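Local coordinates for protein N-acetylneuraminate lyase (Peptoclostridium difficile, PDB 4WOZ) that belongs to the dihydrodipicolinate synthetase family of TIM-barrel proteins and is found here as an assembly of four protein chains, at residues 202-207 with 225-230; 261-266 with 282-287; 266-271 with 296-301. All blocks are in the same frame, centred on the assembly; numbering follows the deposited sequence.

Contact 1. Residues 202-207 with 225-230; sequences EMMLPA and VRARQI
Met204 reaches straight across to Ala227 and Ile230, joining two helices on the outside of a TIM barrel: helix 204-209 follows strand 195-198, the seventh of the barrel, and helix 220-235 follows strand 214-217, the eighth. The Met204 chain is extended through its first two torsions, with CG opposite the backbone N (chi1 -179°), and bends only at the thioether. Its shaft therefore runs obliquely across the CB branch of Ile230, with Met204 CG 3.8 Å from Ile230 CG2 and Met204 SD 3.8 Å from Ile230 CB. Beyond the bend the methyl turns to the backbone of the preceding helical turn, where Met204 CE lies 3.5 Å from Ala227 O. The Ala227 methyl flanks the same sulfur, its CB 4.2 Å from Met204 SD. Ala227 and Ile230, three residues apart, thus offer the methionine one apolar strip on helix 220-235.

Leu205 meets Ile230 more marginally, through its root and not its branches: Leu205 CB is 4.1 Å from Ile230 CG2. Ile230 CG2 thus touches both Met204 and Leu205. No hydrogen bond crosses between the segments, and their 183 Å² of buried surface comes from residues that are all buried. Gln246 of helix 239-259 accepts a hydrogen bond from the Leu205 backbone N, while Leu205 packs on Val209 of the second subunit. The closest atoms across the contact are Met204 SD and Ala227 O, 3.3 Å apart, a thioether sulfur against a backbone carbonyl oxygen.

Contact 2. Residues 261-266 with 282-287; sequences LYQTIK and PMKEAT
Gln263 and Lys284 are held together by one well-directed hydrogen bond, from Gln263 NE2 to Lys284 O at 2.9 Å. The N-H points nearly straight at its acceptor (163°), Lys284 O lies in the amide plane of Gln263, and the donor sits in the carbonyl plane on a lone pair. Chain shape explains this aim: Gln263 bends sharply at chi2 (85°), which turns the amide out of line with the root of the side chain and presents NE2 to the backbone of 282-287. Lys284 CG also lies close, 3.5 Å from Gln263 NE2, the two side chains crossing at roughly a right angle. Here helix 261-271, part of the helical extension that follows the TIM barrel, meets the irregular segment leading into helix 288-301. Lys284 bends at chi3 and carries its ammonium group away from Gln263, to salt bridges with Glu127 and Asp125 of the third subunit. Beside the amide, Met283 makes a Met-aromatic contact with Tyr262. Its sulfur approaches the ring obliquely, Met283 SD being 4.8 Å from the centroid of the Tyr262 ring and 3.7 Å from Tyr262 CD2. Met283 bends at its thioether, leaving CE 4.0 Å from that same Tyr262 CD2, and it also packs on Phe124 of the third subunit.

Contact 3. Residues 266-271 with 296-301; sequences KLLLEE and EIYRKY
Glu271 lies over one face of the Tyr298 ring and Leu268 packs at the ring's edge, so the contact divides into a CH-pi contact with a stacked carboxylate, an aliphatic cluster and a water link.

The CH-pi contact is close and centred. Glu271 CB is 3.4 Å from the centroid of the Tyr298 ring, only 14° off the ring normal. A bend at chi2 folds the rest of the glutamate back along the same ring, on which the carboxylate stacks with the two planes 20° apart; Glu271 CD comes to 3.6 Å from Tyr298 CD2.

Aliphatic packing centres on Leu268 CD2. This methyl lies 3.7 Å from Tyr298 CA and 3.8 Å from Tyr298 CB, at the edge of the ring and near its plane. It is also 4.0 Å from Ile297 CG2, with the leucine and isoleucine side chains crossing at about a right angle.

One water bridges the polar ends: it donates to Glu271 OE1 at 2.8 Å and has a weak hydrogen bond with Tyr298 OH at 3.3 Å.

Together these groups join helix 261-271 to helix 288-301, whose short segments cross at -60° with their axes 9.9 Å apart. Helix 239-259 lies alongside, its Leu252 and Asp255 packing on Ile297; all three helices come after strand 214-217, the last of the barrel.

Contact 1 comes first along the chain, joining the helices that follow barrel strands 195-198 and 214-217. Contacts 2 and 3 come later, in the C-terminal helical extension; their segments alternate, they share Lys266, and both use helix 261-271. Their centres are about 13 Å apart, and Ala286 on Leu267 and Thr264 on Ile297 pack between them. Contact 1 lies about 24 Å from contact 2, centre to centre, without touching it, but about 19 Å from contact 3, which it meets through a probable hydrogen bond from Arg226 NH2 to Tyr301 O. The chain's C-terminal end is thus tied back to helix 220-235, while contacts 1 and 2 each border a different neighbouring subunit.

Contact 1. Residues 202-207 with 225-230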
loop_
_atom_site.group_PDB
_atom_site.type_symbol
_atom_site.label_atom_id
_atom_site.label_comp_id
_atom_site.label_asym_id
_atom_site.label_seq_id
_atom_site.Cartn_x
_atom_site.Cartn_y
_atom_site.Cartn_z
ATOM N N GLU A 202 0.030 18.734 -12.085
ATOM C CA GLU A 202 0.164 19.501 -10.849
ATOM C C GLU A 202 1.599 19.598 -10.326
ATOM O O GLU A 202 1.847 20.268 -9.324
ATOM C CB GLU A 202 -0.725 18.907 -9.746
ATOM C CG GLU A 202 -0.312 17.516 -9.267
ATOM C CD GLU A 202 -0.823 16.389 -10.154
ATOM O OE1 GLU A 202 -0.787 16.530 -11.395
ATOM O OE2 GLU A 202 -1.250 15.349 -9.606
ATOM N N MET A 203 2.535 18.929 -10.998
ATOM C CA MET A 203 3.937 18.954 -10.583
ATOM C C MET A 203 4.846 19.282 -11.772
ATOM O O MET A 203 6.006 18.869 -11.825
ATOM C CB MET A 203 4.324 17.600 -9.973
ATOM C CG MET A 203 3.488 17.215 -8.744
ATOM S SD MET A 203 3.942 15.624 -7.966
ATOM C CE MET A 203 2.804 14.500 -8.764
ATOM N N MET A 204 4.307 20.040 -12.720
ATOM C CA MET A 204 5.044 20.422 -13.921
ATOM C C MET A 204 6.318 21.218 -13.647
ATOM O O MET A 204 7.378 20.926 -14.216
ATOM C CB MET A 204 4.124 21.211 -14.862
ATOM C CG MET A 204 4.771 21.652 -16.170
ATOM S SD MET A 204 3.595 22.461 -17.281
ATOM C CE MET A 204 3.985 21.683 -18.851
ATOM N N LEU A 205 6.223 22.221 -12.779
ATOM C CA LEU A 205 7.379 23.048 -12.455
ATOM C C LEU A 205 8.556 22.233 -11.891
ATOM O O LEU A 205 9.666 22.312 -12.402
ATOM C CB LEU A 205 6.969 24.160 -11.477
ATOM C CG LEU A 205 8.100 24.944 -10.799
ATOM C CD1 LEU A 205 9.140 25.393 -11.840
ATOM C CD2 LEU A 205 7.503 26.138 -10.060
ATOM N N PRO A 206 8.327 21.441 -10.834
ATOM C CA PRO A 206 9.461 20.672 -10.312
ATOM C C PRO A 206 10.015 19.640 -11.293
ATOM O O PRO A 206 11.200 19.316 -11.259
ATOM C CB PRO A 206 8.900 20.038 -9.034
ATOM C CG PRO A 206 7.418 19.967 -9.292
ATOM C CD PRO A 206 7.143 21.288 -9.972
ATOM N N ALA A 207 9.168 19.123 -12.174
ATOM C CA ALA A 207 9.635 18.136 -13.134
ATOM C C ALA A 207 10.479 18.819 -14.211
ATOM O O ALA A 207 11.479 18.272 -14.673
ATOM C CB ALA A 207 8.452 17.414 -13.765
ATOM N N VAL A 225 -2.493 26.987 -22.255
ATOM C CA VAL A 225 -1.763 28.247 -22.204
ATOM C C VAL A 225 -0.905 28.358 -20.941
ATOM O O VAL A 225 0.289 28.635 -21.031
ATOM C CB VAL A 225 -2.720 29.453 -22.295
ATOM C CG1 VAL A 225 -1.928 30.755 -22.172
ATOM C CG2 VAL A 225 -3.466 29.415 -23.622
ATOM N N ARG A 226 -1.500 28.146 -19.769
ATOM C CA ARG A 226 -0.731 28.205 -18.527
ATOM C C ARG A 226 0.344 27.119 -18.508
ATOM O O ARG A 226 1.462 27.348 -18.062
ATOM C CB ARG A 226 -1.633 28.018 -17.301
ATOM C CG ARG A 226 -2.549 29.191 -16.993
ATOM C CD ARG A 226 -3.181 29.019 -15.619
ATOM N NE ARG A 226 -4.176 30.046 -15.335
ATOM C CZ ARG A 226 -5.467 29.956 -15.646
ATOM N NH1 ARG A 226 -5.943 28.878 -16.259
ATOM N NH2 ARG A 226 -6.289 30.948 -15.328
ATOM N N ALA A 227 -0.001 25.927 -18.983
ATOM C CA ALA A 227 0.966 24.836 -18.998
ATOM C C ALA A 227 2.208 25.275 -19.765
ATOM O O ALA A 227 3.331 25.046 -19.319
ATOM C CB ALA A 227 0.359 23.596 -19.639
ATOM N N ARG A 228 1.999 25.914 -20.914
ATOM C CA ARG A 228 3.109 26.391 -21.727
ATOM C C ARG A 228 3.881 27.485 -20.988
ATOM O O ARG A 228 5.111 27.521 -21.038
ATOM C CB ARG A 228 2.608 26.919 -23.077
ATOM C CG ARG A 228 3.725 27.451 -23.981
ATOM C CD ARG A 228 3.227 27.751 -25.386
ATOM N NE ARG A 228 2.883 26.536 -26.121
ATOM C CZ ARG A 228 3.770 25.722 -26.685
ATOM N NH1 ARG A 228 5.065 25.992 -26.604
ATOM N NH2 ARG A 228 3.362 24.631 -27.322
ATOM N N GLN A 229 3.169 28.374 -20.298
ATOM C CA GLN A 229 3.843 29.434 -19.550
ATOM C C GLN A 229 4.740 28.827 -18.467
ATOM O O GLN A 229 5.877 29.257 -18.281
ATOM C CB GLN A 229 2.823 30.385 -18.907
ATOM C CG GLN A 229 1.865 31.036 -19.900
ATOM C CD GLN A 229 0.886 31.994 -19.237
ATOM O OE1 GLN A 229 0.264 31.666 -18.223
ATOM N NE2 GLN A 229 0.735 33.181 -19.817
ATOM N N ILE A 230 4.239 27.817 -17.760
ATOM C CA ILE A 230 5.029 27.175 -16.711
ATOM C C ILE A 230 6.310 26.592 -17.295
ATOM O O ILE A 230 7.396 26.840 -16.789
ATOM C CB ILE A 230 4.244 26.029 -16.009
ATOM C CG1 ILE A 230 3.051 26.604 -15.237
ATOM C CG2 ILE A 230 5.164 25.277 -15.043
ATOM C CD1 ILE A 230 2.150 25.553 -14.635
#

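Contact 2. Residues 261-266 with 282-287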
loop_
_atom_site.group_PDB
_atom_site.type_symbol
_atom_site.label_atom_id
_atom_site.label_comp_id
_atom_site.label_asym_id
_atom_site.label_seq_id
_atom_site.Cartn_x
_atom_site.Cartn_y
_atom_site.Cartn_z
ATOM N N LEU A 261 -12.940 14.619 -11.916
ATOM C CA LEU A 261 -11.935 14.864 -12.941
ATOM C C LEU A 261 -12.397 14.972 -14.381
ATOM O O LEU A 261 -12.421 16.062 -14.952
ATOM C CB LEU A 261 -10.833 13.800 -12.858
ATOM C CG LEU A 261 -9.723 13.888 -13.916
ATOM C CD1 LEU A 261 -9.024 15.235 -13.826
ATOM C CD2 LEU A 261 -8.723 12.753 -13.706
ATOM N N TYR A 262 -12.742 13.839 -14.976
ATOM C CA TYR A 262 -13.149 13.821 -16.369
ATOM C C TYR A 262 -14.423 14.585 -16.679
ATOM O O TYR A 262 -14.496 15.267 -17.701
ATOM C CB TYR A 262 -13.254 12.378 -16.851
ATOM C CG TYR A 262 -11.929 11.652 -16.764
ATOM C CD1 TYR A 262 -10.814 12.114 -17.464
ATOM C CD2 TYR A 262 -11.782 10.519 -15.967
ATOM C CE1 TYR A 262 -9.586 11.463 -17.373
ATOM C CE2 TYR A 262 -10.559 9.863 -15.869
ATOM C CZ TYR A 262 -9.468 10.339 -16.575
ATOM O OH TYR A 262 -8.262 9.683 -16.486
ATOM N N GLN A 263 -15.417 14.482 -15.803
ATOM C CA GLN A 263 -16.675 15.188 -16.021
ATOM C C GLN A 263 -16.438 16.689 -16.046
ATOM O O GLN A 263 -16.931 17.386 -16.931
ATOM C CB GLN A 263 -17.691 14.863 -14.925
ATOM C CG GLN A 263 -18.219 13.436 -14.949
ATOM C CD GLN A 263 -17.320 12.461 -14.213
ATOM O OE1 GLN A 263 -16.178 12.778 -13.877
ATOM N NE2 GLN A 263 -17.835 11.261 -13.962
ATOM N N THR A 264 -15.665 17.179 -15.082
ATOM C CA THR A 264 -15.388 18.608 -14.980
ATOM C C THR A 264 -14.526 19.150 -16.117
ATOM O O THR A 264 -14.695 20.300 -16.524
ATOM C CB THR A 264 -14.729 18.947 -13.634
ATOM O OG1 THR A 264 -15.578 18.503 -12.565
ATOM C CG2 THR A 264 -14.516 20.457 -13.510
ATOM N N ILE A 265 -13.599 18.344 -16.627
ATOM C CA ILE A 265 -12.771 18.809 -17.734
ATOM C C ILE A 265 -13.666 18.962 -18.958
ATOM O O ILE A 265 -13.548 19.933 -19.698
ATOM C CB ILE A 265 -11.615 17.826 -18.065
ATOM C CG1 ILE A 265 -10.537 17.913 -16.985
ATOM C CG2 ILE A 265 -11.010 18.164 -19.427
ATOM C CD1 ILE A 265 -9.335 17.016 -17.235
ATOM N N LYS A 266 -14.573 18.012 -19.166
ATOM C CA LYS A 266 -15.470 18.096 -20.314
ATOM C C LYS A 266 -16.451 19.263 -20.169
ATOM O O LYS A 266 -16.753 19.953 -21.144
ATOM C CB LYS A 266 -16.217 16.773 -20.510
ATOM C CG LYS A 266 -15.300 15.639 -20.971
ATOM C CD LYS A 266 -16.085 14.431 -21.444
ATOM C CE LYS A 266 -15.148 13.328 -21.907
ATOM N NZ LYS A 266 -15.892 12.185 -22.485
ATOM N N PRO A 282 -19.301 3.296 -16.760
ATOM C CA PRO A 282 -19.930 3.737 -15.512
ATOM C C PRO A 282 -19.459 5.063 -14.906
ATOM O O PRO A 282 -19.721 5.330 -13.732
ATOM C CB PRO A 282 -19.688 2.553 -14.582
ATOM C CG PRO A 282 -18.336 2.095 -15.007
ATOM C CD PRO A 282 -18.441 2.123 -16.520
ATOM N N MET A 283 -18.743 5.881 -15.674
ATOM C CA MET A 283 -18.338 7.182 -15.152
ATOM C C MET A 283 -19.652 7.951 -15.097
ATOM O O MET A 283 -20.365 8.039 -16.090
ATOM C CB MET A 283 -17.333 7.873 -16.081
ATOM C CG MET A 283 -15.893 7.405 -15.870
ATOM S SD MET A 283 -14.679 8.392 -16.756
ATOM C CE MET A 283 -13.547 7.134 -17.312
ATOM N N LYS A 284 -19.975 8.490 -13.931
ATOM C CA LYS A 284 -21.238 9.191 -13.737
ATOM C C LYS A 284 -21.484 10.425 -14.592
ATOM O O LYS A 284 -20.574 11.197 -14.894
ATOM C CB LYS A 284 -21.398 9.590 -12.269
ATOM C CG LYS A 284 -20.586 10.813 -11.874
ATOM C CD LYS A 284 -20.784 11.170 -10.409
ATOM C CE LYS A 284 -20.238 10.082 -9.502
ATOM N NZ LYS A 284 -20.308 10.466 -8.072
ATOM N N GLU A 285 -22.743 10.595 -14.972
ATOM C CA GLU A 285 -23.160 11.751 -15.740
ATOM C C GLU A 285 -23.101 12.854 -14.688
ATOM O O GLU A 285 -23.416 12.609 -13.524
ATOM C CB GLU A 285 -24.595 11.553 -16.225
ATOM C CG GLU A 285 -25.065 12.560 -17.253
ATOM C CD GLU A 285 -26.544 12.417 -17.557
ATOM O OE1 GLU A 285 -26.996 11.279 -17.818
ATOM O OE2 GLU A 285 -27.253 13.442 -17.536
ATOM N N ALA A 286 -22.690 14.055 -15.076
ATOM C CA ALA A 286 -22.598 15.151 -14.115
ATOM C C ALA A 286 -23.958 15.491 -13.514
ATOM O O ALA A 286 -24.957 15.570 -14.225
ATOM C CB ALA A 286 -22.004 16.389 -14.785
ATOM N N THR A 287 -23.991 15.681 -12.202
ATOM C CA THR A 287 -25.226 16.037 -11.518
ATOM C C THR A 287 -25.410 17.543 -11.641
ATOM O O THR A 287 -24.508 18.250 -12.093
ATOM C CB THR A 287 -25.159 15.712 -10.026
ATOM O OG1 THR A 287 -24.173 16.552 -9.408
ATOM C CG2 THR A 287 -24.789 14.253 -9.810
#

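Contact 3. Residues 266-271 with 296-301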
loop_
_atom_site.group_PDB
_atom_site.type_symbol
_atom_site.label_atom_id
_atom_site.label_comp_id
_atom_site.label_asym_id
_atom_site.label_seq_id
_atom_site.Cartn_x
_atom_site.Cartn_y
_atom_site.Cartn_z
ATOM N N LYS A 266 -14.573 18.012 -19.166
ATOM C CA LYS A 266 -15.470 18.096 -20.314
ATOM C C LYS A 266 -16.451 19.263 -20.169
ATOM O O LYS A 266 -16.753 19.953 -21.144
ATOM C CB LYS A 266 -16.217 16.773 -20.510
ATOM C CG LYS A 266 -15.300 15.639 -20.971
ATOM C CD LYS A 266 -16.085 14.431 -21.444
ATOM C CE LYS A 266 -15.148 13.328 -21.907
ATOM N NZ LYS A 266 -15.892 12.185 -22.485
ATOM N N LEU A 267 -16.931 19.498 -18.955
ATOM C CA LEU A 267 -17.846 20.606 -18.723
ATOM C C LEU A 267 -17.109 21.930 -18.912
ATOM O O LEU A 267 -17.696 22.922 -19.346
ATOM C CB LEU A 267 -18.433 20.524 -17.315
ATOM C CG LEU A 267 -19.375 19.334 -17.095
ATOM C CD1 LEU A 267 -19.786 19.239 -15.624
ATOM C CD2 LEU A 267 -20.600 19.499 -17.992
ATOM N N LEU A 268 -15.821 21.949 -18.580
ATOM C CA LEU A 268 -15.035 23.159 -18.753
ATOM C C LEU A 268 -14.846 23.385 -20.244
ATOM O O LEU A 268 -14.885 24.518 -20.711
ATOM C CB LEU A 268 -13.676 23.042 -18.051
ATOM C CG LEU A 268 -13.717 23.176 -16.524
ATOM C CD1 LEU A 268 -12.328 22.937 -15.934
ATOM C CD2 LEU A 268 -14.225 24.563 -16.150
ATOM N N LEU A 269 -14.640 22.301 -20.984
ATOM C CA LEU A 269 -14.477 22.386 -22.429
ATOM C C LEU A 269 -15.766 22.928 -23.054
ATOM O O LEU A 269 -15.716 23.748 -23.970
ATOM C CB LEU A 269 -14.155 21.008 -23.011
ATOM C CG LEU A 269 -12.690 20.570 -22.923
ATOM C CD1 LEU A 269 -12.554 19.114 -23.339
ATOM C CD2 LEU A 269 -11.836 21.481 -23.816
ATOM N N GLU A 270 -16.911 22.460 -22.554
ATOM C CA GLU A 270 -18.212 22.911 -23.046
ATOM C C GLU A 270 -18.291 24.429 -22.913
ATOM O O GLU A 270 -18.812 25.117 -23.797
ATOM C CB GLU A 270 -19.345 22.285 -22.231
ATOM C CG GLU A 270 -19.618 20.820 -22.519
ATOM C CD GLU A 270 -20.246 20.602 -23.879
ATOM O OE1 GLU A 270 -20.954 21.512 -24.362
ATOM O OE2 GLU A 270 -20.049 19.512 -24.457
ATOM N N GLU A 271 -17.770 24.937 -21.798
ATOM C CA GLU A 271 -17.768 26.367 -21.530
ATOM C C GLU A 271 -16.764 27.096 -22.415
ATOM O O GLU A 271 -16.791 28.324 -22.512
ATOM C CB GLU A 271 -17.456 26.620 -20.054
ATOM C CG GLU A 271 -18.664 26.481 -19.153
ATOM C CD GLU A 271 -19.581 27.688 -19.230
ATOM O OE1 GLU A 271 -19.768 28.234 -20.340
ATOM O OE2 GLU A 271 -20.125 28.088 -18.179
ATOM N N GLU A 296 -18.691 27.359 -11.830
ATOM C CA GLU A 296 -18.044 28.264 -10.883
ATOM C C GLU A 296 -16.546 28.196 -11.183
ATOM O O GLU A 296 -15.851 29.211 -11.214
ATOM C CB GLU A 296 -18.260 27.805 -9.441
ATOM C CG GLU A 296 -19.618 28.097 -8.856
ATOM C CD GLU A 296 -19.651 27.798 -7.370
ATOM O OE1 GLU A 296 -19.409 26.629 -6.993
ATOM O OE2 GLU A 296 -19.910 28.732 -6.578
ATOM N N ILE A 297 -16.063 26.974 -11.385
ATOM C CA ILE A 297 -14.659 26.731 -11.687
ATOM C C ILE A 297 -14.308 27.469 -12.977
ATOM O O ILE A 297 -13.240 28.072 -13.090
ATOM C CB ILE A 297 -14.392 25.202 -11.842
ATOM C CG1 ILE A 297 -14.595 24.514 -10.488
ATOM C CG2 ILE A 297 -12.981 24.946 -12.364
ATOM C CD1 ILE A 297 -14.533 23.001 -10.539
ATOM N N TYR A 298 -15.227 27.438 -13.938
ATOM C CA TYR A 298 -15.010 28.108 -15.215
ATOM C C TYR A 298 -14.847 29.613 -15.040
ATOM O O TYR A 298 -13.900 30.206 -15.555
ATOM C CB TYR A 298 -16.175 27.836 -16.173
ATOM C CG TYR A 298 -16.065 28.610 -17.463
ATOM C CD1 TYR A 298 -15.059 28.326 -18.389
ATOM C CD2 TYR A 298 -16.945 29.653 -17.747
ATOM C CE1 TYR A 298 -14.934 29.066 -19.566
ATOM C CE2 TYR A 298 -16.828 30.399 -18.917
ATOM C CZ TYR A 298 -15.823 30.101 -19.819
ATOM O OH TYR A 298 -15.720 30.832 -20.976
ATOM N N ARG A 299 -15.777 30.227 -14.315
ATOM C CA ARG A 299 -15.731 31.665 -14.083
ATOM C C ARG A 299 -14.498 32.070 -13.288
ATOM O O ARG A 299 -13.976 33.172 -13.442
ATOM C CB ARG A 299 -16.990 32.125 -13.339
ATOM C CG ARG A 299 -18.248 32.077 -14.186
ATOM C CD ARG A 299 -19.430 32.749 -13.500
ATOM N NE ARG A 299 -19.982 31.949 -12.413
ATOM C CZ ARG A 299 -19.744 32.164 -11.125
ATOM N NH1 ARG A 299 -18.956 33.165 -10.750
ATOM N NH2 ARG A 299 -20.301 31.379 -10.214
ATOM N N LYS A 300 -14.024 31.163 -12.446
ATOM C CA LYS A 300 -12.871 31.442 -11.615
ATOM C C LYS A 300 -11.541 31.443 -12.370
ATOM O O LYS A 300 -10.766 32.395 -12.264
ATOM C CB LYS A 300 -12.809 30.430 -10.469
ATOM C CG LYS A 300 -11.941 30.863 -9.305
ATOM C CD LYS A 300 -11.805 29.757 -8.263
ATOM C CE LYS A 300 -13.160 29.252 -7.777
ATOM N NZ LYS A 300 -13.006 28.085 -6.853
ATOM N N TYR A 301 -11.290 30.394 -13.151
ATOM C CA TYR A 301 -10.020 30.266 -13.864
ATOM C C TYR A 301 -9.980 30.603 -15.351
ATOM O O TYR A 301 -8.896 30.650 -15.938
ATOM C CB TYR A 301 -9.489 28.847 -13.668
ATOM C CG TYR A 301 -9.427 28.451 -12.217
ATOM C CD1 TYR A 301 -8.511 29.044 -11.354
ATOM C CD2 TYR A 301 -10.320 27.522 -11.693
ATOM C CE1 TYR A 301 -8.487 28.730 -10.002
ATOM C CE2 TYR A 301 -10.306 27.198 -10.341
ATOM C CZ TYR A 301 -9.389 27.808 -9.503
ATOM O OH TYR A 301 -9.387 27.507 -8.166
HETATM O O HOH W 1 -19.036 30.731 -21.428
#